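Local coordinates for EscD/YscD/HrpQ family type III secretion system inner membrane ring protein (Pseudomonas aeruginosa, PDB 6UID) that probably links the inner-membrane ring of the type III secretion basal body to the cytoplasmic sorting platform through this forkhead-associated-like cytosolic domain, at residues Trp5-Tyr10 with Val19-Gly24; Gly12-Ala17 with Leu37-Glu42; Arg25-Ser30 with His48-Val53; Leu61-Gly66 with Gln76-Ile81; Glu68-Gly73 with Gly87-Pro92. All blocks are in the same frame, centred on the assembly; numbering follows the deposited sequence.

Contact 1 (Trp5-Tyr10 with Val19-Gly24); sequences WKIRFY and VSLGEG
W5 to I7 and V19 to L21 pair as the two strands of an antiparallel beta hairpin at the edge of the larger sheet, where strand 18-21 is outermost and strand 5-9 also pairs with strand 93-98. The strand axes approach to 4.6 Å with 145° between their directions, a marked twist. W5/L21 and I7/V19 are hydrogen-bonded pairs, and K6/S20 between them is a non-hydrogen-bonded pair. The I7 N to V19 O bond measures 2.8 Å and its return, V19 N to I7 O, 3.0 Å. At the other pair L21 N to W5 O is 2.8 Å, but W5 N to L21 O stretches to 3.4 Å and is weak. A chi1 of -180° sends I7 CG1 anti to N and leaves I7 CG2 between N and the carbonyl carbon, where it meets V19 CB at 3.9 Å and L21 CD1 at 4.2 Å. L37 covers this face from the second sheet. The W5 indole leads away, its NE1 bonded to the D54 carbonyl. Main-chain bonds thus set the pairing; the I7, V19 and L21 side is apolar, while K6 and S20 point to the other face, K6 NZ bonding R102 O and its chain lying against F104.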
# COMPACT_ATOMS: atom_id res chain seq x y z
N TRP A 5 6.78 12.79 1.12
CA TRP A 5 6.38 11.80 0.14
C TRP A 5 4.92 12.03 -0.19
O TRP A 5 4.20 12.69 0.56
CB TRP A 5 6.58 10.37 0.69
CG TRP A 5 8.03 10.10 1.04
CD1 TRP A 5 8.59 10.20 2.28
CD2 TRP A 5 9.06 9.73 0.15
NE1 TRP A 5 9.92 9.91 2.20
CE2 TRP A 5 10.25 9.61 0.90
CE3 TRP A 5 9.11 9.48 -1.22
CZ2 TRP A 5 11.47 9.25 0.32
CZ3 TRP A 5 10.32 9.13 -1.79
CH2 TRP A 5 11.48 9.02 -1.01
N LYS A 6 4.47 11.47 -1.30
CA LYS A 6 3.06 11.46 -1.62
C LYS A 6 2.63 10.04 -1.98
O LYS A 6 3.42 9.24 -2.50
CB LYS A 6 2.72 12.44 -2.75
CG LYS A 6 3.55 12.27 -4.00
CD LYS A 6 3.14 13.30 -5.06
CE LYS A 6 3.87 13.01 -6.35
NZ LYS A 6 3.61 14.06 -7.40
N ILE A 7 1.37 9.72 -1.69
CA ILE A 7 0.79 8.41 -1.92
C ILE A 7 -0.36 8.54 -2.90
O ILE A 7 -1.10 9.53 -2.87
CB ILE A 7 0.35 7.79 -0.59
CG1 ILE A 7 -0.26 6.41 -0.79
CG2 ILE A 7 -0.65 8.68 0.14
CD1 ILE A 7 -0.20 5.57 0.50
N ARG A 8 -0.51 7.55 -3.78
CA ARG A 8 -1.63 7.45 -4.70
C ARG A 8 -2.31 6.10 -4.51
O ARG A 8 -1.63 5.07 -4.40
CB ARG A 8 -1.21 7.62 -6.17
CG ARG A 8 -2.40 7.51 -7.11
CD ARG A 8 -2.14 8.13 -8.46
NE ARG A 8 -3.18 7.72 -9.39
CZ ARG A 8 -3.28 8.14 -10.64
NH1 ARG A 8 -2.40 9.00 -11.13
NH2 ARG A 8 -4.26 7.69 -11.40
N PHE A 9 -3.64 6.10 -4.50
CA PHE A 9 -4.43 4.89 -4.37
C PHE A 9 -4.99 4.45 -5.71
O PHE A 9 -5.40 5.27 -6.53
CB PHE A 9 -5.55 5.09 -3.35
CG PHE A 9 -5.03 5.35 -1.98
CD1 PHE A 9 -4.34 4.38 -1.29
CD2 PHE A 9 -5.17 6.59 -1.40
CE1 PHE A 9 -3.83 4.63 -0.03
CE2 PHE A 9 -4.66 6.84 -0.14
CZ PHE A 9 -4.00 5.85 0.55
N TYR A 10 -4.99 3.13 -5.93
CA TYR A 10 -5.43 2.50 -7.18
C TYR A 10 -6.46 1.41 -6.89
O TYR A 10 -6.46 0.34 -7.55
CB TYR A 10 -4.25 1.88 -7.92
CG TYR A 10 -3.18 2.82 -8.37
CD1 TYR A 10 -2.17 3.21 -7.53
CD2 TYR A 10 -3.14 3.27 -9.68
CE1 TYR A 10 -1.16 4.05 -7.97
CE2 TYR A 10 -2.14 4.11 -10.13
CZ TYR A 10 -1.15 4.48 -9.28
OH TYR A 10 -0.15 5.33 -9.73
N VAL A 19 -2.37 11.97 -1.78
CA VAL A 19 -2.21 12.64 -0.50
C VAL A 19 -0.72 12.84 -0.23
O VAL A 19 0.08 11.92 -0.44
CB VAL A 19 -2.85 11.83 0.65
CG1 VAL A 19 -2.78 12.63 1.98
CG2 VAL A 19 -4.28 11.48 0.35
N SER A 20 -0.34 14.00 0.24
CA SER A 20 1.01 14.29 0.69
C SER A 20 1.17 13.91 2.16
O SER A 20 0.24 14.12 2.96
CB SER A 20 1.33 15.77 0.53
OG SER A 20 1.26 16.17 -0.83
N LEU A 21 2.32 13.37 2.52
CA LEU A 21 2.57 12.81 3.83
C LEU A 21 3.77 13.50 4.47
O LEU A 21 4.85 13.58 3.86
CB LEU A 21 2.89 11.31 3.74
CG LEU A 21 1.83 10.45 3.05
CD1 LEU A 21 2.36 9.01 3.00
CD2 LEU A 21 0.47 10.53 3.70
N GLY A 22 3.59 13.96 5.70
CA GLY A 22 4.68 14.43 6.52
C GLY A 22 5.38 13.28 7.21
O GLY A 22 5.16 12.10 6.92
N GLU A 23 6.24 13.63 8.17
CA GLU A 23 7.03 12.65 8.90
C GLU A 23 6.23 12.11 10.08
O GLU A 23 5.64 12.88 10.84
CB GLU A 23 8.33 13.28 9.40
CG GLU A 23 9.34 13.59 8.30
CD GLU A 23 10.74 13.83 8.84
OE1 GLU A 23 10.91 14.78 9.64
OE2 GLU A 23 11.67 13.07 8.49
N GLY A 24 6.22 10.79 10.23
CA GLY A 24 5.62 10.12 11.36
C GLY A 24 4.87 8.87 10.94
O GLY A 24 5.04 8.33 9.85

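Contact 2 (Gly12-Ala17 with Leu37-Glu42); sequences GLNQGA and LVLLDE
N14, L40 and L13 carry this contact, with N14 burying the most surface. The side-chain amide of N14 bridges the backbone of the facing segment: OD1 accepts from L40 N at 2.9 Å, with the donor in the carbonyl plane and the bond nearly straight, while ND2 donates to V38 O at 3.0 Å, that oxygen lying 15° out of the amide plane. Both ends of one amide therefore engage main-chain groups two residues apart, which fixes its rotation about chi2. A chi1 of -58°, with CG opposite the carbonyl carbon, directs the amide at 37-42, and L39 CD2 packs against N14 CG at 3.9 Å, the two side chains crossing at about a right angle.

L13 adds a main-chain bond, its N meeting L40 O at 3.0 Å almost in line with the carbonyl (C=O...N 178°). L13 CB and L40 CB come within 4.0 Å, and L13 CD1 also reaches L40 CB, a small apolar patch at the surface. Beyond it, D41 OD2 approaches G12 CA at 3.5 Å. A type II turn from N14 to A17 leads the chain back toward strand 18-21, and F9 lies against both N14 and L39. The chemistry is that of an asparagine side chain standing in for a strand partner: from the loop between strands 5-9 and 18-21, N14 satisfies the L40 N-H and the V38 carbonyl.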
# COMPACT_ATOMS: atom_id res chain seq x y z
N GLY A 12 -10.60 0.58 -4.87
CA GLY A 12 -11.74 0.91 -4.04
C GLY A 12 -12.32 2.27 -4.37
O GLY A 12 -12.14 2.81 -5.47
N LEU A 13 -12.98 2.86 -3.39
CA LEU A 13 -13.53 4.21 -3.53
C LEU A 13 -12.47 5.29 -3.40
O LEU A 13 -12.78 6.48 -3.60
CB LEU A 13 -14.68 4.44 -2.53
CG LEU A 13 -15.88 3.51 -2.75
CD1 LEU A 13 -16.90 3.73 -1.66
CD2 LEU A 13 -16.51 3.74 -4.11
N ASN A 14 -11.24 4.92 -3.11
CA ASN A 14 -10.12 5.83 -3.10
C ASN A 14 -9.37 5.88 -4.42
O ASN A 14 -8.36 6.57 -4.51
CB ASN A 14 -9.13 5.46 -1.98
CG ASN A 14 -9.78 5.45 -0.60
OD1 ASN A 14 -10.48 4.50 -0.25
ND2 ASN A 14 -9.53 6.49 0.18
N GLN A 15 -9.84 5.18 -5.45
CA GLN A 15 -9.14 5.15 -6.73
C GLN A 15 -8.91 6.56 -7.26
O GLN A 15 -9.87 7.34 -7.41
CB GLN A 15 -9.94 4.32 -7.73
CG GLN A 15 -9.54 4.45 -9.19
CD GLN A 15 -8.19 3.84 -9.52
OE1 GLN A 15 -7.84 2.76 -9.04
NE2 GLN A 15 -7.42 4.53 -10.35
N GLY A 16 -7.65 6.88 -7.50
CA GLY A 16 -7.26 8.17 -8.02
C GLY A 16 -6.90 9.19 -6.96
O GLY A 16 -6.37 10.25 -7.31
N ALA A 17 -7.18 8.92 -5.69
CA ALA A 17 -6.84 9.86 -4.64
C ALA A 17 -5.34 9.94 -4.43
O ALA A 17 -4.61 8.94 -4.55
CB ALA A 17 -7.47 9.43 -3.32
N LEU A 37 -5.43 7.91 7.01
CA LEU A 37 -5.94 7.87 5.65
C LEU A 37 -7.10 6.88 5.68
O LEU A 37 -6.89 5.69 5.93
CB LEU A 37 -4.85 7.43 4.68
CG LEU A 37 -3.57 8.27 4.68
CD1 LEU A 37 -2.51 7.71 3.71
CD2 LEU A 37 -3.90 9.71 4.35
N VAL A 38 -8.32 7.37 5.46
CA VAL A 38 -9.52 6.52 5.51
C VAL A 38 -9.75 5.86 4.15
O VAL A 38 -9.88 6.54 3.13
CB VAL A 38 -10.75 7.34 5.96
CG1 VAL A 38 -11.98 6.48 5.93
CG2 VAL A 38 -10.52 7.88 7.35
N LEU A 39 -9.80 4.53 4.16
CA LEU A 39 -9.94 3.72 2.97
C LEU A 39 -11.31 3.08 2.98
O LEU A 39 -11.69 2.48 3.99
CB LEU A 39 -8.91 2.59 2.97
CG LEU A 39 -7.45 3.00 2.95
CD1 LEU A 39 -6.57 1.74 3.07
CD2 LEU A 39 -7.13 3.76 1.68
N LEU A 40 -12.03 3.21 1.87
CA LEU A 40 -13.40 2.72 1.73
C LEU A 40 -13.38 1.65 0.64
O LEU A 40 -13.28 1.98 -0.55
CB LEU A 40 -14.34 3.86 1.38
CG LEU A 40 -14.39 4.99 2.42
CD1 LEU A 40 -15.39 6.03 2.01
CD2 LEU A 40 -14.67 4.44 3.80
N ASP A 41 -13.43 0.39 1.04
CA ASP A 41 -13.42 -0.73 0.10
C ASP A 41 -13.82 -1.97 0.88
O ASP A 41 -13.64 -2.05 2.10
CB ASP A 41 -12.04 -0.89 -0.54
CG ASP A 41 -12.03 -1.73 -1.82
OD1 ASP A 41 -13.12 -2.14 -2.31
OD2 ASP A 41 -10.92 -1.99 -2.34
N GLU A 42 -14.34 -2.96 0.16
CA GLU A 42 -14.69 -4.21 0.80
C GLU A 42 -13.42 -4.90 1.29
O GLU A 42 -12.44 -4.99 0.56
CB GLU A 42 -15.39 -5.12 -0.21
CG GLU A 42 -15.93 -6.41 0.38
CD GLU A 42 -17.06 -6.17 1.36
OE1 GLU A 42 -17.79 -5.17 1.19
OE2 GLU A 42 -17.22 -6.97 2.30

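Contact 3 (Arg25-Ser30 with His48-Val53); sequences RVALGS and HLVLEV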
# COMPACT_ATOMS: atom_id res chain seq x y z
N ARG A 25 4.04 8.41 11.87
CA ARG A 25 3.22 7.22 11.69
C ARG A 25 2.02 7.54 10.82
O ARG A 25 1.34 8.56 11.02
CB ARG A 25 2.74 6.75 13.07
CG ARG A 25 1.78 5.58 13.07
CD ARG A 25 1.47 5.16 14.51
NE ARG A 25 0.77 3.89 14.60
CZ ARG A 25 -0.54 3.74 14.46
NH1 ARG A 25 -1.30 4.80 14.24
NH2 ARG A 25 -1.10 2.54 14.57
N VAL A 26 1.73 6.65 9.87
CA VAL A 26 0.57 6.76 8.99
C VAL A 26 -0.20 5.45 9.04
O VAL A 26 0.29 4.42 8.56
CB VAL A 26 0.97 7.09 7.54
CG1 VAL A 26 -0.29 7.20 6.66
CG2 VAL A 26 1.78 8.38 7.48
N ALA A 27 -1.41 5.49 9.58
CA ALA A 27 -2.29 4.33 9.62
C ALA A 27 -3.34 4.49 8.54
O ALA A 27 -3.94 5.56 8.40
CB ALA A 27 -2.95 4.20 11.00
N LEU A 28 -3.57 3.44 7.78
CA LEU A 28 -4.57 3.41 6.73
C LEU A 28 -5.61 2.37 7.11
O LEU A 28 -5.26 1.26 7.52
CB LEU A 28 -3.93 3.01 5.40
CG LEU A 28 -2.79 3.88 4.87
CD1 LEU A 28 -1.46 3.48 5.46
CD2 LEU A 28 -2.74 3.79 3.35
N GLY A 29 -6.89 2.71 6.96
CA GLY A 29 -7.92 1.77 7.36
C GLY A 29 -9.30 2.36 7.21
O GLY A 29 -9.48 3.51 6.81
N SER A 30 -10.30 1.57 7.61
CA SER A 30 -11.69 1.98 7.44
C SER A 30 -12.29 2.68 8.65
O SER A 30 -13.40 3.19 8.54
CB SER A 30 -12.54 0.75 7.12
OG SER A 30 -12.44 -0.20 8.16
N HIS A 48 -5.78 -1.21 8.57
CA HIS A 48 -5.41 -2.16 7.54
C HIS A 48 -3.91 -2.23 7.31
O HIS A 48 -3.37 -3.31 7.02
CB HIS A 48 -6.10 -1.73 6.24
CG HIS A 48 -6.13 -2.81 5.20
ND1 HIS A 48 -7.03 -3.85 5.24
CD2 HIS A 48 -5.37 -3.00 4.11
CE1 HIS A 48 -6.80 -4.65 4.22
NE2 HIS A 48 -5.80 -4.16 3.51
N LEU A 49 -3.22 -1.09 7.40
CA LEU A 49 -1.81 -0.98 7.09
C LEU A 49 -1.25 0.19 7.89
O LEU A 49 -1.91 1.22 8.04
CB LEU A 49 -1.64 -0.72 5.59
CG LEU A 49 -0.23 -0.59 5.03
CD1 LEU A 49 0.52 -1.88 5.23
CD2 LEU A 49 -0.29 -0.22 3.55
N VAL A 50 -0.05 0.02 8.46
CA VAL A 50 0.62 1.06 9.21
C VAL A 50 2.02 1.22 8.64
O VAL A 50 2.76 0.23 8.52
CB VAL A 50 0.71 0.75 10.71
CG1 VAL A 50 1.29 1.93 11.46
CG2 VAL A 50 -0.64 0.44 11.26
N LEU A 51 2.36 2.45 8.29
CA LEU A 51 3.66 2.83 7.78
C LEU A 51 4.33 3.84 8.71
O LEU A 51 3.67 4.56 9.46
CB LEU A 51 3.49 3.53 6.42
CG LEU A 51 2.66 2.79 5.39
CD1 LEU A 51 2.42 3.69 4.19
CD2 LEU A 51 3.34 1.50 4.99
N GLU A 52 5.65 3.91 8.62
CA GLU A 52 6.43 4.95 9.26
C GLU A 52 7.13 5.73 8.16
O GLU A 52 7.86 5.13 7.35
CB GLU A 52 7.46 4.37 10.23
CG GLU A 52 8.29 5.44 10.95
N VAL A 53 6.88 7.03 8.11
CA VAL A 53 7.36 7.90 7.04
C VAL A 53 8.38 8.88 7.61
O VAL A 53 8.13 9.52 8.64
CB VAL A 53 6.18 8.67 6.40
CG1 VAL A 53 6.68 9.60 5.27
CG2 VAL A 53 5.10 7.72 5.89
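V26 and L28 pair with L51 and L49 in the antiparallel centre of the smaller sheet, where the axes of strands 25-29 and 49-53 approach to 4.7 Å. V26 N donates to L51 O and L51 N returns to V26 O, each at 2.9 Å and nearly straight. One pair along, L28 N gives a 2.8 Å bond to L49 O. L28 O then accepts twice, from H48 N at 2.7 Å and from L49 N at 3.1 Å, the mark of a classic beta bulge in which H48 and L49 both face L28. The H48 imidazole is satisfied elsewhere: NE2 donates to the C90 carbonyl, and ND1 accepts from A45 N. On the inner face V26 CG2 meets V53 CG2 at 3.7 Å, and L28 CD1 meets L51 CD1 at 4.1 Å, with F9 and W95 of the other sheet touching this layer. On the reverse face, in the conformer given, V50 CG1 sits over one face of the R25 guanidinium, 3.7 Å from R25 NE. Inward-facing amides and carbonyls thus satisfy one another, whereas A27 N bonds outward to the D36 carboxylate, A27 O to L37 N, V50 N to E62 O and H48 O to A64 N; the doubled acceptor at L28 O absorbs the bulge's extra residue.

Contact 4 (Leu61-Gly66 with Gln76-Ile81); sequences LEWAEG and QVAGAI
The indole of W63 reaches across to the chain at A78, and with the methyl of A78 it makes up most of this small surface contact. A chi1 of 58° places W63 CG between the backbone N and the carbonyl carbon, and a chi2 of 90° stands the ring plane about perpendicular to the plane of CA, CB and CG, so that its six-membered end is presented to 76-81. W63 CH2 comes to 3.7 Å from A78 N, which lies at the ring edge, in its plane; this is an edge approach and not an N-H over the aromatic face. The neighbouring atom W63 CZ3 lies 4.3 Å from A78 CB. Q76 O is 4.0 Å from W63 CH2, approaching obliquely. On its own side of the contact the W63 side chain also packs on P69 and E68.

The A78 methyl has a second neighbour in the main chain, with A78 CB 3.7 Å from L61 O. L61 turns its own side chain away, onto E52. The end of the Q76 side chain leads away from W63, and NE2 bonds to the Q74 carbonyl.

What holds 76-81 in shape is a type II turn from V77 to A80, closed by A80 N to V77 O at 3.1 Å, with G79 at a positive phi of 97°. The turn is tied to strand 57-63 just upstream, where G79 pairs with L60 through the backbone and its carbonyl accepts from R59. L61 and E62 both face V50, a classic beta bulge near the end of that strand. The arrangement is that of a type II turn laid against the edge strand of a beta sandwich and met by the rim of a tryptophan.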
# COMPACT_ATOMS: atom_id res chain seq x y z
N LEU A 61 5.28 -1.25 8.81
CA LEU A 61 5.26 -1.65 10.22
C LEU A 61 4.29 -2.78 10.54
O LEU A 61 4.68 -3.76 11.19
CB LEU A 61 4.93 -0.45 11.13
CG LEU A 61 5.97 0.66 11.17
CD1 LEU A 61 5.51 1.75 12.14
CD2 LEU A 61 7.32 0.14 11.57
N GLU A 62 3.02 -2.66 10.16
CA GLU A 62 1.97 -3.56 10.61
C GLU A 62 0.89 -3.63 9.55
O GLU A 62 0.77 -2.73 8.70
CB GLU A 62 1.29 -3.07 11.90
CG GLU A 62 2.21 -2.70 13.04
CD GLU A 62 1.48 -2.03 14.19
OE1 GLU A 62 0.24 -2.16 14.28
OE2 GLU A 62 2.14 -1.36 15.01
N TRP A 63 0.09 -4.69 9.60
CA TRP A 63 -1.02 -4.85 8.67
C TRP A 63 -2.07 -5.80 9.23
O TRP A 63 -1.83 -6.55 10.17
CB TRP A 63 -0.53 -5.35 7.32
CG TRP A 63 0.19 -6.66 7.39
CD1 TRP A 63 -0.36 -7.90 7.28
CD2 TRP A 63 1.59 -6.85 7.61
NE1 TRP A 63 0.61 -8.86 7.41
CE2 TRP A 63 1.82 -8.24 7.60
CE3 TRP A 63 2.66 -5.98 7.78
CZ2 TRP A 63 3.10 -8.78 7.76
CZ3 TRP A 63 3.92 -6.53 7.94
CH2 TRP A 63 4.12 -7.90 7.93
N ALA A 64 -3.24 -5.76 8.58
CA ALA A 64 -4.40 -6.51 9.03
C ALA A 64 -4.22 -8.01 8.93
O ALA A 64 -3.65 -8.53 7.97
CB ALA A 64 -5.60 -6.13 8.17
N GLU A 65 -4.77 -8.71 9.93
CA GLU A 65 -4.83 -10.17 9.89
C GLU A 65 -5.57 -10.61 8.63
O GLU A 65 -6.57 -10.03 8.23
CB GLU A 65 -5.55 -10.68 11.14
CG GLU A 65 -5.41 -12.17 11.38
N GLY A 66 -5.03 -11.64 7.98
CA GLY A 66 -5.63 -12.17 6.79
C GLY A 66 -5.10 -11.58 5.51
O GLY A 66 -5.43 -12.08 4.43
N GLN A 76 6.36 -8.87 1.80
CA GLN A 76 7.23 -8.03 2.60
C GLN A 76 7.05 -8.37 4.08
O GLN A 76 5.99 -8.84 4.50
CB GLN A 76 6.91 -6.56 2.39
CG GLN A 76 7.09 -6.08 0.95
CD GLN A 76 8.50 -6.26 0.47
OE1 GLN A 76 9.43 -5.68 1.04
NE2 GLN A 76 8.68 -7.08 -0.57
N VAL A 77 8.10 -8.11 4.85
CA VAL A 77 8.07 -8.34 6.29
C VAL A 77 8.10 -7.00 7.03
O VAL A 77 8.48 -5.95 6.49
CB VAL A 77 9.22 -9.26 6.76
CG1 VAL A 77 9.07 -10.62 6.10
CG2 VAL A 77 10.58 -8.62 6.47
N ALA A 78 7.70 -7.06 8.30
CA ALA A 78 7.74 -5.87 9.14
C ALA A 78 9.15 -5.29 9.17
O ALA A 78 10.13 -6.02 9.31
CB ALA A 78 7.30 -6.23 10.56
N GLY A 79 9.23 -3.98 9.01
CA GLY A 79 10.48 -3.27 9.04
C GLY A 79 11.05 -2.99 7.68
O GLY A 79 12.04 -2.26 7.57
N ALA A 80 10.46 -3.56 6.63
CA ALA A 80 11.00 -3.38 5.29
C ALA A 80 10.88 -1.92 4.84
O ALA A 80 9.91 -1.24 5.14
CB ALA A 80 10.21 -4.24 4.31
N ILE A 81 11.90 -1.46 4.14
CA ILE A 81 11.86 -0.18 3.45
C ILE A 81 11.25 -0.43 2.07
O ILE A 81 11.74 -1.28 1.32
CB ILE A 81 13.25 0.45 3.33
CG1 ILE A 81 13.80 0.85 4.72
CG2 ILE A 81 13.23 1.65 2.38
CD1 ILE A 81 13.04 1.92 5.43

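Contact 5 (Glu68-Gly73 with Gly87-Pro92); sequences EPRQDG and GQTCGP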
# COMPACT_ATOMS: atom_id res chain seq x y z
N GLU A 68 -1.49 -10.03 3.37
CA GLU A 68 -0.04 -10.07 3.30
C GLU A 68 0.40 -8.88 2.43
O GLU A 68 0.00 -8.80 1.26
CB GLU A 68 0.42 -11.38 2.67
CG GLU A 68 1.92 -11.53 2.53
CD GLU A 68 2.56 -12.10 3.78
OE1 GLU A 68 2.52 -11.43 4.83
OE2 GLU A 68 3.09 -13.23 3.71
N PRO A 69 1.23 -7.98 2.95
CA PRO A 69 1.70 -6.87 2.11
C PRO A 69 2.70 -7.39 1.09
O PRO A 69 3.57 -8.23 1.40
CB PRO A 69 2.38 -5.94 3.12
CG PRO A 69 2.87 -6.88 4.19
CD PRO A 69 1.79 -7.94 4.31
N ARG A 70 2.55 -6.92 -0.14
CA ARG A 70 3.41 -7.34 -1.24
C ARG A 70 3.88 -6.10 -1.99
O ARG A 70 3.19 -5.08 -2.05
CB ARG A 70 2.70 -8.29 -2.17
CG ARG A 70 2.34 -9.59 -1.47
CD ARG A 70 1.55 -10.54 -2.35
NE ARG A 70 1.18 -11.73 -1.61
CZ ARG A 70 1.93 -12.82 -1.50
NH1 ARG A 70 3.10 -12.90 -2.11
NH2 ARG A 70 1.48 -13.83 -0.76
N GLN A 71 5.09 -6.20 -2.54
CA GLN A 71 5.67 -5.16 -3.37
C GLN A 71 6.03 -5.82 -4.68
O GLN A 71 6.86 -6.75 -4.72
CB GLN A 71 6.89 -4.56 -2.68
CG GLN A 71 7.60 -3.54 -3.53
CD GLN A 71 8.74 -2.89 -2.80
OE1 GLN A 71 8.59 -1.82 -2.24
NE2 GLN A 71 9.88 -3.56 -2.79
N ASP A 72 5.35 -5.43 -5.75
CA ASP A 72 5.48 -6.12 -7.04
C ASP A 72 5.32 -7.64 -6.89
O ASP A 72 6.04 -8.44 -7.50
CB ASP A 72 6.79 -5.73 -7.74
CG ASP A 72 6.84 -4.27 -8.13
OD1 ASP A 72 5.77 -3.68 -8.44
OD2 ASP A 72 7.95 -3.70 -8.12
N GLY A 73 4.36 -8.02 -6.05
CA GLY A 73 4.02 -9.40 -5.82
C GLY A 73 4.83 -10.12 -4.77
O GLY A 73 4.43 -11.23 -4.35
N GLY A 87 4.71 -1.28 -7.19
CA GLY A 87 3.31 -1.56 -6.88
C GLY A 87 3.12 -2.22 -5.53
O GLY A 87 3.57 -3.35 -5.32
N GLN A 88 2.48 -1.53 -4.60
CA GLN A 88 2.25 -2.03 -3.25
C GLN A 88 0.82 -2.56 -3.16
O GLN A 88 -0.13 -1.90 -3.60
CB GLN A 88 2.44 -0.91 -2.22
CG GLN A 88 3.70 -0.09 -2.38
CD GLN A 88 5.00 -0.85 -2.16
OE1 GLN A 88 5.02 -1.93 -1.54
NE2 GLN A 88 6.10 -0.28 -2.60
N THR A 89 0.65 -3.73 -2.54
CA THR A 89 -0.68 -4.27 -2.29
C THR A 89 -0.76 -4.78 -0.86
O THR A 89 0.25 -5.15 -0.26
CB THR A 89 -1.10 -5.38 -3.25
OG1 THR A 89 -0.19 -6.49 -3.12
CG2 THR A 89 -1.09 -4.90 -4.66
N CYS A 90 -1.98 -4.78 -0.32
CA CYS A 90 -2.26 -5.38 0.98
C CYS A 90 -3.72 -5.81 0.89
O CYS A 90 -4.63 -4.99 1.10
CB CYS A 90 -2.00 -4.39 2.10
SG CYS A 90 -1.94 -5.18 3.72
N GLY A 91 -3.94 -7.02 0.40
CA GLY A 91 -5.29 -7.46 0.11
C GLY A 91 -5.95 -6.55 -0.92
O GLY A 91 -5.38 -6.29 -1.99
N PRO A 92 -7.13 -6.02 -0.61
CA PRO A 92 -7.81 -5.16 -1.59
C PRO A 92 -7.07 -3.88 -1.90
O PRO A 92 -7.30 -3.28 -2.96
CB PRO A 92 -9.17 -4.87 -0.95
CG PRO A 92 -9.01 -5.19 0.48
CD PRO A 92 -7.92 -6.20 0.62
O HOH W 1 -1.24 -8.12 -1.09
O HOH W 2 -3.18 -9.90 0.96
O HOH W 3 3.74 -3.44 0.36
O HOH W 4 2.29 -6.12 -4.98
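G87 meets D72 at the start of a short antiparallel ladder, and the exchange is two-way: D72 N donates to G87 O at 2.8 Å, while G87 N reaches D72 OD1 at 2.9 Å from above the carboxylate plane, 42° out of it. A water also joins G87 O to G73 N. At Q88 the bent side chain (chi2 -65°) runs beside the extended one of Q71. Q88 NE2 donates to Q71 OE1 at 2.9 Å, on a lone pair, with the two amide planes turned 62° apart. That same oxygen accepts from Q83 N, and Q88 OE1 takes a water that also donates to R70 O. T89 forms the hydrogen-bonded pair with R70, each N meeting the other's O at 2.9 Å. T89 OG1 lies 3.5 Å from R70 CB. C90 then packs SG against P69 CB at 4.4 Å. One water bridges E68 O, T89 OG1 and G91 N, and a second bonds E68 N and, weakly, G91 N. Direct bonds thus run from G87 to T89 and waters bridge the strands along the whole ladder, tying the G91 end to E68, while the amide pair gives a polar, directional tie alongside the backbone bonds.

In the fold
Contact 3 is the buried member, with nine of its ten touching residues enclosed; contacts 1 and 5 are partly buried, and contacts 2 and 4 lie at the surface. Contacts 1 and 5 sit on the same sheet, with centres about 16 Å apart, whereas contacts 2, 3 and 4 all reach the other one, contact 2 through strand 37-38 beside 24-29 and contact 4 through 57-63 beside 49-54. H48 joins contact 3 to contact 5, and F9 of contact 1 packs on L28 of contact 3. Backbone ladders dominate contacts 1, 3 and 5, joined by waters and amides in contact 5; contact 2 rests on an asparagine amide and one backbone bond, contact 4 on van der Waals packing alone.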